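Local coordinates for acetyl xylan esterase (Metagenome, PDB 6XYC), which probably hydrolyses ester bonds of complex natural xylans, releasing acetyl and feruloyl groups, as an esterase of the alpha/beta-hydrolase fold, at residues D221-H226 with T253-P258; V166-P171 with Q270-M275; S210-V215 with V239-V244. All coordinates share one frame; numbering follows the deposited sequence.

Contact 1: D221-H226 with T253-P258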
loop_
_atom_site.group_PDB
_atom_site.type_symbol
_atom_site.label_atom_id
_atom_site.label_comp_id
_atom_site.label_asym_id
_atom_site.label_seq_id
_atom_site.Cartn_x
_atom_site.Cartn_y
_atom_site.Cartn_z
ATOM N N ASP A 221 -3.050 8.132 -10.548
ATOM C CA ASP A 221 -1.640 8.483 -10.662
ATOM C C ASP A 221 -0.833 7.818 -9.554
ATOM O O ASP A 221 -1.320 7.609 -8.437
ATOM C CB ASP A 221 -1.451 9.998 -10.578
ATOM C CG ASP A 221 -2.033 10.728 -11.770
ATOM O OD1 ASP A 221 -2.716 10.090 -12.592
ATOM O OD2 ASP A 221 -1.803 11.949 -11.872
ATOM N N ILE A 222 0.427 7.511 -9.851
ATOM C CA ILE A 222 1.303 6.885 -8.869
ATOM C C ILE A 222 2.621 7.641 -8.791
ATOM O O ILE A 222 3.139 8.119 -9.807
ATOM C CB ILE A 222 1.552 5.397 -9.198
ATOM C CG1 ILE A 222 2.317 4.729 -8.057
ATOM C CG2 ILE A 222 2.332 5.245 -10.503
ATOM C CD1 ILE A 222 2.395 3.207 -8.163
ATOM N N LEU A 223 3.151 7.756 -7.575
ATOM C CA LEU A 223 4.516 8.201 -7.336
ATOM C C LEU A 223 5.311 7.017 -6.808
ATOM O O LEU A 223 4.896 6.364 -5.842
ATOM C CB LEU A 223 4.553 9.360 -6.338
ATOM C CG LEU A 223 5.940 9.846 -5.902
ATOM C CD1 LEU A 223 6.675 10.547 -7.018
ATOM C CD2 LEU A 223 5.798 10.767 -4.693
ATOM N N ILE A 224 6.441 6.736 -7.447
ATOM C CA ILE A 224 7.296 5.604 -7.103
ATOM C C ILE A 224 8.629 6.154 -6.615
ATOM O O ILE A 224 9.245 6.987 -7.292
ATOM C CB ILE A 224 7.505 4.665 -8.305
ATOM C CG1 ILE A 224 6.166 4.253 -8.920
ATOM C CG2 ILE A 224 8.315 3.444 -7.890
ATOM C CD1 ILE A 224 6.292 3.761 -10.342
ATOM N N ILE A 225 9.078 5.684 -5.453
ATOM C CA ILE A 225 10.326 6.133 -4.849
ATOM C C ILE A 225 11.146 4.898 -4.493
ATOM O O ILE A 225 10.653 4.003 -3.795
ATOM C CB ILE A 225 10.074 6.997 -3.600
ATOM C CG1 ILE A 225 9.088 8.123 -3.916
ATOM C CG2 ILE A 225 11.380 7.572 -3.087
ATOM C CD1 ILE A 225 8.639 8.912 -2.719
ATOM N N HIS A 226 12.396 4.853 -4.961
ATOM C CA HIS A 226 13.226 3.671 -4.765
ATOM C C HIS A 226 14.691 4.073 -4.710
ATOM O O HIS A 226 15.163 4.838 -5.559
ATOM C CB HIS A 226 12.989 2.650 -5.882
ATOM C CG HIS A 226 13.241 1.234 -5.474
ATOM N ND1 HIS A 226 12.317 0.231 -5.672
ATOM C CD2 HIS A 226 14.313 0.649 -4.889
ATOM C CE1 HIS A 226 12.806 -0.911 -5.216
ATOM N NE2 HIS A 226 14.016 -0.684 -4.735
ATOM N N THR A 253 5.232 8.897 -11.747
ATOM C CA THR A 253 6.436 9.666 -11.468
ATOM C C THR A 253 7.388 8.769 -10.693
ATOM O O THR A 253 6.997 8.177 -9.681
ATOM C CB THR A 253 6.116 10.930 -10.663
ATOM O OG1 THR A 253 5.169 11.725 -11.385
ATOM C CG2 THR A 253 7.378 11.745 -10.417
ATOM N N PHE A 254 8.620 8.647 -11.178
ATOM C CA PHE A 254 9.608 7.753 -10.580
ATOM C C PHE A 254 10.765 8.592 -10.057
ATOM O O PHE A 254 11.431 9.293 -10.832
ATOM C CB PHE A 254 10.104 6.713 -11.586
ATOM C CG PHE A 254 11.173 5.800 -11.040
ATOM C CD1 PHE A 254 11.138 5.369 -9.720
ATOM C CD2 PHE A 254 12.213 5.371 -11.845
ATOM C CE1 PHE A 254 12.123 4.538 -9.218
ATOM C CE2 PHE A 254 13.194 4.535 -11.352
ATOM C CZ PHE A 254 13.151 4.120 -10.038
ATOM N N ILE A 255 11.002 8.518 -8.747
ATOM C CA ILE A 255 12.097 9.225 -8.097
ATOM C C ILE A 255 13.087 8.188 -7.581
ATOM O O ILE A 255 12.754 7.387 -6.697
ATOM C CB ILE A 255 11.597 10.120 -6.955
ATOM C CG1 ILE A 255 10.807 11.303 -7.521
ATOM C CG2 ILE A 255 12.761 10.621 -6.121
ATOM C CD1 ILE A 255 10.056 12.109 -6.467
ATOM N N SER A 256 14.295 8.202 -8.138
ATOM C CA SER A 256 15.373 7.318 -7.722
ATOM C C SER A 256 16.222 8.058 -6.697
ATOM O O SER A 256 16.628 9.199 -6.935
ATOM C CB SER A 256 16.223 6.905 -8.928
ATOM O OG SER A 256 17.219 5.970 -8.552
ATOM N N VAL A 257 16.470 7.419 -5.558
ATOM C CA VAL A 257 17.207 8.029 -4.452
ATOM C C VAL A 257 18.664 7.590 -4.567
ATOM O O VAL A 257 18.960 6.397 -4.370
ATOM C CB VAL A 257 16.611 7.636 -3.092
ATOM C CG1 VAL A 257 17.410 8.271 -1.956
ATOM C CG2 VAL A 257 15.139 8.046 -3.006
ATOM N N PRO A 258 19.601 8.497 -4.865
ATOM C CA PRO A 258 21.000 8.080 -5.023
ATOM C C PRO A 258 21.596 7.654 -3.689
ATOM O O PRO A 258 21.486 8.362 -2.684
ATOM C CB PRO A 258 21.692 9.326 -5.590
ATOM C CG PRO A 258 20.847 10.472 -5.123
ATOM C CD PRO A 258 19.432 9.955 -4.999
HETATM O O HOH W 1 2.677 10.645 -11.466
#
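Ile-224 pairs with Phe-254 and Ile-225 with Ile-255 where strands 222-227 and 252-257 run parallel as the two strands of a beta-alpha-beta unit of the alpha/beta-hydrolase sheet, with helix 236-248 as the connection. Five backbone hydrogen bonds join them. The one from Ile-255 N to Ile-224 O is short, 2.7 Å, and almost straight (175° at the hydrogen), whereas Val-257 N approaches His-226 O from above the carbonyl plane.

On the face carrying Ile-224, Phe-254 and His-226, the phenyl ring leans over the neighbouring strand, because its CG stands anti to the backbone N (chi1 177°). Phe-254 CD1 thereby comes 3.5 Å from Ile-224 O and lies 3.9 Å from Ile-224 CG2, the two side chains crossing at a slant. The ring offers an edge to His-226 as well: His-226 CB lies in the ring plane, 3.9 Å from Phe-254 CE1. The imidazole turns away from strand 252-257, and both its nitrogens are engaged, ND1 with Ser-238 OG and NE2 with Val-233 O.

The reverse face is largely aliphatic and lies under helix 269-284, where Ile-255 and Val-257 touch Tyr-271. Leu-223, with CG anti to the backbone N (chi1 175°), sets CD1 3.7 Å from Thr-253 CG2 and 3.8 Å from Ile-255 CD1. Further along, Ile-225 CG2 meets Val-257 CG2 at 3.8 Å. At the start of the pair, Ile-222 O accepts both Thr-253 N and a water, and the same water is hydrogen-bonded to Thr-253 OG1 at 2.7 Å.

Contact 2: V166-P171 with Q270-M275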
loop_
_atom_site.group_PDB
_atom_site.type_symbol
_atom_site.label_atom_id
_atom_site.label_comp_id
_atom_site.label_asym_id
_atom_site.label_seq_id
_atom_site.Cartn_x
_atom_site.Cartn_y
_atom_site.Cartn_z
ATOM N N VAL A 166 1.362 6.260 -3.528
ATOM C CA VAL A 166 2.802 6.470 -3.384
ATOM C C VAL A 166 3.421 5.137 -2.985
ATOM O O VAL A 166 3.088 4.576 -1.931
ATOM C CB VAL A 166 3.136 7.563 -2.361
ATOM C CG1 VAL A 166 4.645 7.633 -2.153
ATOM C CG2 VAL A 166 2.605 8.902 -2.835
ATOM N N ASP A 167 4.318 4.635 -3.831
ATOM C CA ASP A 167 4.917 3.311 -3.688
ATOM C C ASP A 167 6.374 3.500 -3.287
ATOM O O ASP A 167 7.202 3.931 -4.101
ATOM C CB ASP A 167 4.774 2.534 -4.995
ATOM C CG ASP A 167 5.737 1.381 -5.114
ATOM O OD1 ASP A 167 6.217 0.864 -4.085
ATOM O OD2 ASP A 167 6.014 0.976 -6.265
ATOM N N TRP A 168 6.683 3.200 -2.024
ATOM C CA TRP A 168 8.057 3.257 -1.530
ATOM C C TRP A 168 8.693 1.877 -1.707
ATOM O O TRP A 168 8.372 0.944 -0.969
ATOM C CB TRP A 168 8.123 3.672 -0.063
ATOM C CG TRP A 168 7.637 5.042 0.305
ATOM C CD1 TRP A 168 6.356 5.396 0.599
ATOM C CD2 TRP A 168 8.430 6.229 0.473
ATOM N NE1 TRP A 168 6.297 6.731 0.928
ATOM C CE2 TRP A 168 7.554 7.266 0.852
ATOM C CE3 TRP A 168 9.795 6.518 0.332
ATOM C CZ2 TRP A 168 7.994 8.570 1.085
ATOM C CZ3 TRP A 168 10.227 7.817 0.560
ATOM C CH2 TRP A 168 9.332 8.822 0.940
ATOM N N PHE A 169 9.605 1.763 -2.670
ATOM C CA PHE A 169 10.409 0.562 -2.940
ATOM C C PHE A 169 9.644 -0.747 -2.711
ATOM O O PHE A 169 10.097 -1.644 -1.999
ATOM C CB PHE A 169 11.734 0.570 -2.137
ATOM C CG PHE A 169 11.607 0.987 -0.669
ATOM C CD1 PHE A 169 11.871 2.297 -0.276
ATOM C CD2 PHE A 169 11.289 0.060 0.320
ATOM C CE1 PHE A 169 11.773 2.682 1.056
ATOM C CE2 PHE A 169 11.185 0.448 1.653
ATOM C CZ PHE A 169 11.433 1.758 2.021
ATOM N N GLY A 170 8.497 -0.887 -3.381
ATOM C CA GLY A 170 7.687 -2.081 -3.267
ATOM C C GLY A 170 8.082 -3.158 -4.257
ATOM O O GLY A 170 8.452 -2.877 -5.404
ATOM N N PRO A 171 8.037 -4.422 -3.826
ATOM C CA PRO A 171 8.196 -5.551 -4.742
ATOM C C PRO A 171 6.908 -5.748 -5.539
ATOM O O PRO A 171 5.874 -6.126 -4.974
ATOM C CB PRO A 171 8.487 -6.730 -3.815
ATOM C CG PRO A 171 7.744 -6.401 -2.568
ATOM C CD PRO A 171 7.791 -4.888 -2.433
ATOM N N GLN A 270 13.417 15.613 2.029
ATOM C CA GLN A 270 13.266 15.828 0.595
ATOM C C GLN A 270 12.208 14.906 0.000
ATOM O O GLN A 270 11.300 15.357 -0.708
ATOM C CB GLN A 270 14.614 15.622 -0.092
ATOM C CG GLN A 270 14.528 15.370 -1.578
ATOM C CD GLN A 270 15.893 15.410 -2.240
ATOM O OE1 GLN A 270 16.921 15.272 -1.577
ATOM N NE2 GLN A 270 15.908 15.606 -3.555
ATOM N N TYR A 271 12.306 13.606 0.272
ATOM C CA TYR A 271 11.395 12.656 -0.353
ATOM C C TYR A 271 10.063 12.577 0.368
ATOM O O TYR A 271 9.049 12.258 -0.263
ATOM C CB TYR A 271 12.088 11.309 -0.429
ATOM C CG TYR A 271 13.383 11.454 -1.175
ATOM C CD1 TYR A 271 13.389 11.798 -2.519
ATOM C CD2 TYR A 271 14.608 11.310 -0.537
ATOM C CE1 TYR A 271 14.570 11.949 -3.210
ATOM C CE2 TYR A 271 15.796 11.462 -1.223
ATOM C CZ TYR A 271 15.767 11.783 -2.564
ATOM O OH TYR A 271 16.942 11.937 -3.254
ATOM N N PHE A 272 10.026 12.887 1.665
ATOM C CA PHE A 272 8.738 13.146 2.304
ATOM C C PHE A 272 8.020 14.298 1.606
ATOM O O PHE A 272 6.806 14.235 1.379
ATOM C CB PHE A 272 8.926 13.469 3.785
ATOM C CG PHE A 272 9.311 12.288 4.636
ATOM C CD1 PHE A 272 9.154 10.981 4.191
ATOM C CD2 PHE A 272 9.823 12.498 5.902
ATOM C CE1 PHE A 272 9.520 9.909 4.996
ATOM C CE2 PHE A 272 10.184 11.440 6.712
ATOM C CZ PHE A 272 10.035 10.140 6.262
ATOM N N LYS A 273 8.755 15.365 1.262
ATOM C CA LYS A 273 8.149 16.486 0.550
ATOM C C LYS A 273 7.640 16.046 -0.816
ATOM O O LYS A 273 6.562 16.472 -1.251
ATOM C CB LYS A 273 9.152 17.632 0.405
ATOM C CG LYS A 273 8.540 18.940 -0.113
ATOM C CD LYS A 273 9.585 20.052 -0.228
ATOM C CE LYS A 273 9.333 20.960 -1.431
ATOM N NZ LYS A 273 7.936 21.474 -1.496
ATOM N N ASP A 274 8.399 15.191 -1.515
ATOM C CA ASP A 274 7.905 14.642 -2.774
ATOM C C ASP A 274 6.565 13.951 -2.567
ATOM O O ASP A 274 5.636 14.130 -3.365
ATOM C CB ASP A 274 8.920 13.662 -3.371
ATOM C CG ASP A 274 10.184 14.345 -3.857
ATOM O OD1 ASP A 274 10.123 15.523 -4.266
ATOM O OD2 ASP A 274 11.244 13.683 -3.848
ATOM N N MET A 275 6.440 13.164 -1.491
ATOM C CA MET A 275 5.198 12.433 -1.256
ATOM C C MET A 275 4.059 13.388 -0.912
ATOM O O MET A 275 2.952 13.265 -1.441
ATOM C CB MET A 275 5.383 11.415 -0.127
ATOM C CG MET A 275 4.067 10.862 0.414
ATOM S SD MET A 275 4.234 9.605 1.704
ATOM C CE MET A 275 5.114 10.508 2.960
#
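Trp-168 meets Met-275 through the edge of its indole: the N-H of NE1 is directed at Met-275 SD, 3.6 Å away, in a weak hydrogen bond bent to 149°. The sulfur lies in the plane of the ring system, so this is an edge-on Met-aromatic contact. Met-275 is extended as far as SD and then bends (chi3 60°), which brings CE to 3.9 Å from Trp-168 CZ2. Nearer the backbone, Val-166 CG2 touches Met-275 CG at 4.1 Å, the two side chains crossing at about a right angle.

The far end of the indole reaches the preceding helical turn. Trp-168 CH2 is 4.0 Å from Tyr-271 CB and 3.7 Å from Tyr-271 O, a carbonyl already bonded to Met-275 N. The same CH2 meets the edge of the Phe-272 ring, 3.9 Å from CD1. A leucine in place of Trp-168 would probably leave the Met-275 sulfur without its N-H partner and open a gap beside Tyr-271 and Phe-272.

In the next shell, Phe-267 packs edge-to-face with Trp-168 and also touches Phe-272. The Trp-168 backbone is hydrogen-bonded to Gly-119 and Ser-121, while the Tyr-271 side chain touches Pro-258. Beyond the strand, the chain turns through Phe-169, which touches His-262, to Pro-171, which contacts the bound inhibitor 4-(2-aminoethyl)benzenesulfonyl fluoride. Helix 269-284 thus packs on the central sheet of an alpha/beta hydrolase, beside the strand that leads into Ser-121, consistent with a nucleophile elbow.

Contact 3: S210-V215 with V239-V244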
loop_
_atom_site.group_PDB
_atom_site.type_symbol
_atom_site.label_atom_id
_atom_site.label_comp_id
_atom_site.label_asym_id
_atom_site.label_seq_id
_atom_site.Cartn_x
_atom_site.Cartn_y
_atom_site.Cartn_z
ATOM N N SER A 210 1.503 -9.882 -8.542
ATOM C CA SER A 210 2.369 -8.842 -9.086
ATOM C C SER A 210 1.522 -7.758 -9.738
ATOM O O SER A 210 1.040 -7.938 -10.870
ATOM C CB SER A 210 3.358 -9.439 -10.092
ATOM O OG SER A 210 4.165 -10.428 -9.478
ATOM N N PRO A 211 1.321 -6.612 -9.078
ATOM C CA PRO A 211 0.411 -5.591 -9.635
ATOM C C PRO A 211 0.901 -4.984 -10.942
ATOM O O PRO A 211 0.103 -4.362 -11.656
ATOM C CB PRO A 211 0.334 -4.534 -8.521
ATOM C CG PRO A 211 1.615 -4.697 -7.749
ATOM C CD PRO A 211 1.988 -6.159 -7.844
ATOM N N ILE A 212 2.181 -5.150 -11.282
ATOM C CA ILE A 212 2.701 -4.647 -12.546
ATOM C C ILE A 212 1.908 -5.207 -13.716
ATOM O O ILE A 212 1.842 -4.589 -14.788
ATOM C CB ILE A 212 4.209 -4.994 -12.659
ATOM C CG1 ILE A 212 4.870 -4.180 -13.768
ATOM C CG2 ILE A 212 4.397 -6.492 -12.886
ATOM C CD1 ILE A 212 6.389 -4.263 -13.742
ATOM N N ASN A 213 1.270 -6.360 -13.528
ATOM C CA ASN A 213 0.582 -7.016 -14.627
ATOM C C ASN A 213 -0.772 -6.403 -14.970
ATOM O O ASN A 213 -1.333 -6.744 -16.016
ATOM C CB ASN A 213 0.360 -8.497 -14.307
ATOM C CG ASN A 213 1.638 -9.298 -14.318
ATOM O OD1 ASN A 213 1.951 -9.993 -13.353
ATOM N ND2 ASN A 213 2.388 -9.212 -15.414
ATOM N N PHE A 214 -1.310 -5.516 -14.136
ATOM C CA PHE A 214 -2.688 -5.065 -14.277
ATOM C C PHE A 214 -2.802 -3.557 -14.438
ATOM O O PHE A 214 -3.904 -3.010 -14.327
ATOM C CB PHE A 214 -3.470 -5.581 -13.076
ATOM C CG PHE A 214 -3.233 -7.043 -12.806
ATOM C CD1 PHE A 214 -3.816 -8.004 -13.616
ATOM C CD2 PHE A 214 -2.405 -7.457 -11.772
ATOM C CE1 PHE A 214 -3.600 -9.346 -13.384
ATOM C CE2 PHE A 214 -2.183 -8.801 -11.534
ATOM C CZ PHE A 214 -2.781 -9.747 -12.344
ATOM N N VAL A 215 -1.701 -2.885 -14.764
ATOM C CA VAL A 215 -1.710 -1.441 -14.960
ATOM C C VAL A 215 -2.528 -1.103 -16.199
ATOM O O VAL A 215 -2.377 -1.729 -17.257
ATOM C CB VAL A 215 -0.273 -0.919 -15.081
ATOM C CG1 VAL A 215 -0.266 0.590 -15.210
ATOM C CG2 VAL A 215 0.545 -1.368 -13.881
ATOM N N VAL A 239 11.905 0.604 -11.640
ATOM C CA VAL A 239 12.159 0.909 -13.046
ATOM C C VAL A 239 11.121 0.210 -13.915
ATOM O O VAL A 239 10.504 0.817 -14.799
ATOM C CB VAL A 239 13.588 0.491 -13.435
ATOM C CG1 VAL A 239 13.770 0.592 -14.933
ATOM C CG2 VAL A 239 14.616 1.341 -12.699
ATOM N N ASN A 240 10.900 -1.079 -13.653
ATOM C CA ASN A 240 9.953 -1.852 -14.446
ATOM C C ASN A 240 8.535 -1.315 -14.294
ATOM O O ASN A 240 7.795 -1.213 -15.280
ATOM C CB ASN A 240 10.020 -3.324 -14.041
ATOM C CG ASN A 240 11.342 -3.974 -14.412
ATOM O OD1 ASN A 240 12.146 -3.398 -15.145
ATOM N ND2 ASN A 240 11.570 -5.180 -13.905
ATOM N N LEU A 241 8.133 -0.965 -13.070
ATOM C CA LEU A 241 6.786 -0.444 -12.869
ATOM C C LEU A 241 6.578 0.855 -13.637
ATOM O O LEU A 241 5.533 1.047 -14.267
ATOM C CB LEU A 241 6.517 -0.232 -11.377
ATOM C CG LEU A 241 5.073 0.098 -10.992
ATOM C CD1 LEU A 241 4.117 -0.991 -11.479
ATOM C CD2 LEU A 241 4.940 0.277 -9.488
ATOM N N LYS A 242 7.558 1.761 -13.587
ATOM C CA LYS A 242 7.463 3.012 -14.331
ATOM C C LYS A 242 7.345 2.747 -15.827
ATOM O O LYS A 242 6.531 3.374 -16.516
ATOM C CB LYS A 242 8.684 3.886 -14.028
ATOM C CG LYS A 242 8.915 5.028 -14.987
ATOM C CD LYS A 242 7.905 6.134 -14.794
ATOM C CE LYS A 242 8.323 7.370 -15.569
ATOM N NZ LYS A 242 7.156 8.213 -15.969
ATOM N N ASN A 243 8.146 1.817 -16.349
ATOM C CA ASN A 243 8.070 1.489 -17.768
ATOM C C ASN A 243 6.679 0.997 -18.147
ATOM O O ASN A 243 6.159 1.348 -19.211
ATOM C CB ASN A 243 9.127 0.437 -18.117
ATOM C CG ASN A 243 9.049 -0.019 -19.564
ATOM O OD1 ASN A 243 8.258 -0.889 -19.918
ATOM N ND2 ASN A 243 9.891 0.566 -20.404
ATOM N N VAL A 244 6.060 0.189 -17.286
ATOM C CA VAL A 244 4.729 -0.337 -17.572
ATOM C C VAL A 244 3.687 0.777 -17.531
ATOM O O VAL A 244 2.797 0.837 -18.391
ATOM C CB VAL A 244 4.395 -1.480 -16.591
ATOM C CG1 VAL A 244 2.917 -1.814 -16.658
ATOM C CG2 VAL A 244 5.267 -2.704 -16.887
#
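Ile-212 pushes into a hollow on helix 236-248 formed by Asn-240, Leu-241 and Val-244. This helix is the connection of a beta-alpha-beta crossover in the alpha/beta-hydrolase fold, and Ile-212 belongs to a short 3-10 turn, 211-213, in the loop between helix 203-208 and strand 222-227.

The isoleucine is the main bump. Its CG1 branch stands anti to the backbone N (chi1 -165°) and runs on extended through chi2, so that CD1 reaches the helix backbone. There Ile-212 CD1 lies 3.7 Å from Asn-240 C and 3.8 Å from Asn-240 CB. The walls of the hollow are two branched side chains. One wall is Leu-241, whose CG is likewise anti to its N and whose CD1 comes to 4.0 Å from Ile-212 CG1. The adjoining one is Val-244, whose CG2 presses on Ile-212 CG1 at 3.5 Å, tighter than usual for two carbons, and the two side chains cross at about a right angle.

Val-244 is the answering bump. While its CG2 closes the isoleucine pocket, its CG1 enters a second depression on the loop, where it lies 3.7 Å from Val-215 CB. Val-215 also approaches Leu-241 more loosely, with CG2 4.3 Å from CD1. The side-chain contacts are between carbons, Asn-240 taking part through its CB.

Outside them, the Asn-240 amide turns to Asp-173, its ND2 bonded to OD2, and Ile-212 touches that same aspartate. Pro-211 packs on helix 122-131, so the turn touches two helices. The floor of the depression that takes Val-244 is backbone rather than side chain: Val-244 CG1 stands 3.5 Å from Ile-212 O.

Along the chain the six segments run 166-171, 210-215, 221-226, 239-244, 253-258 and 270-275, so contact 2 encloses the other two, whose segments alternate. Contacts 1 and 2 have centres about 6 Å apart and share one sheet, strands 164-168 and 222-227 being neighbours in it. Contact 3 lies about 13 Å from contact 1 and about 16 Å from contact 2, centre to centre, and uses the helix linking the two strands of contact 1. Asp-167 and Ile-224 both pack against Leu-241, whereas Ile-255 meets Asp-274. Helices 236-248 and 269-284 thus cover opposite faces of the sheet around strands 222-227 and 252-257, the alpha/beta/alpha sandwich of an alpha/beta hydrolase.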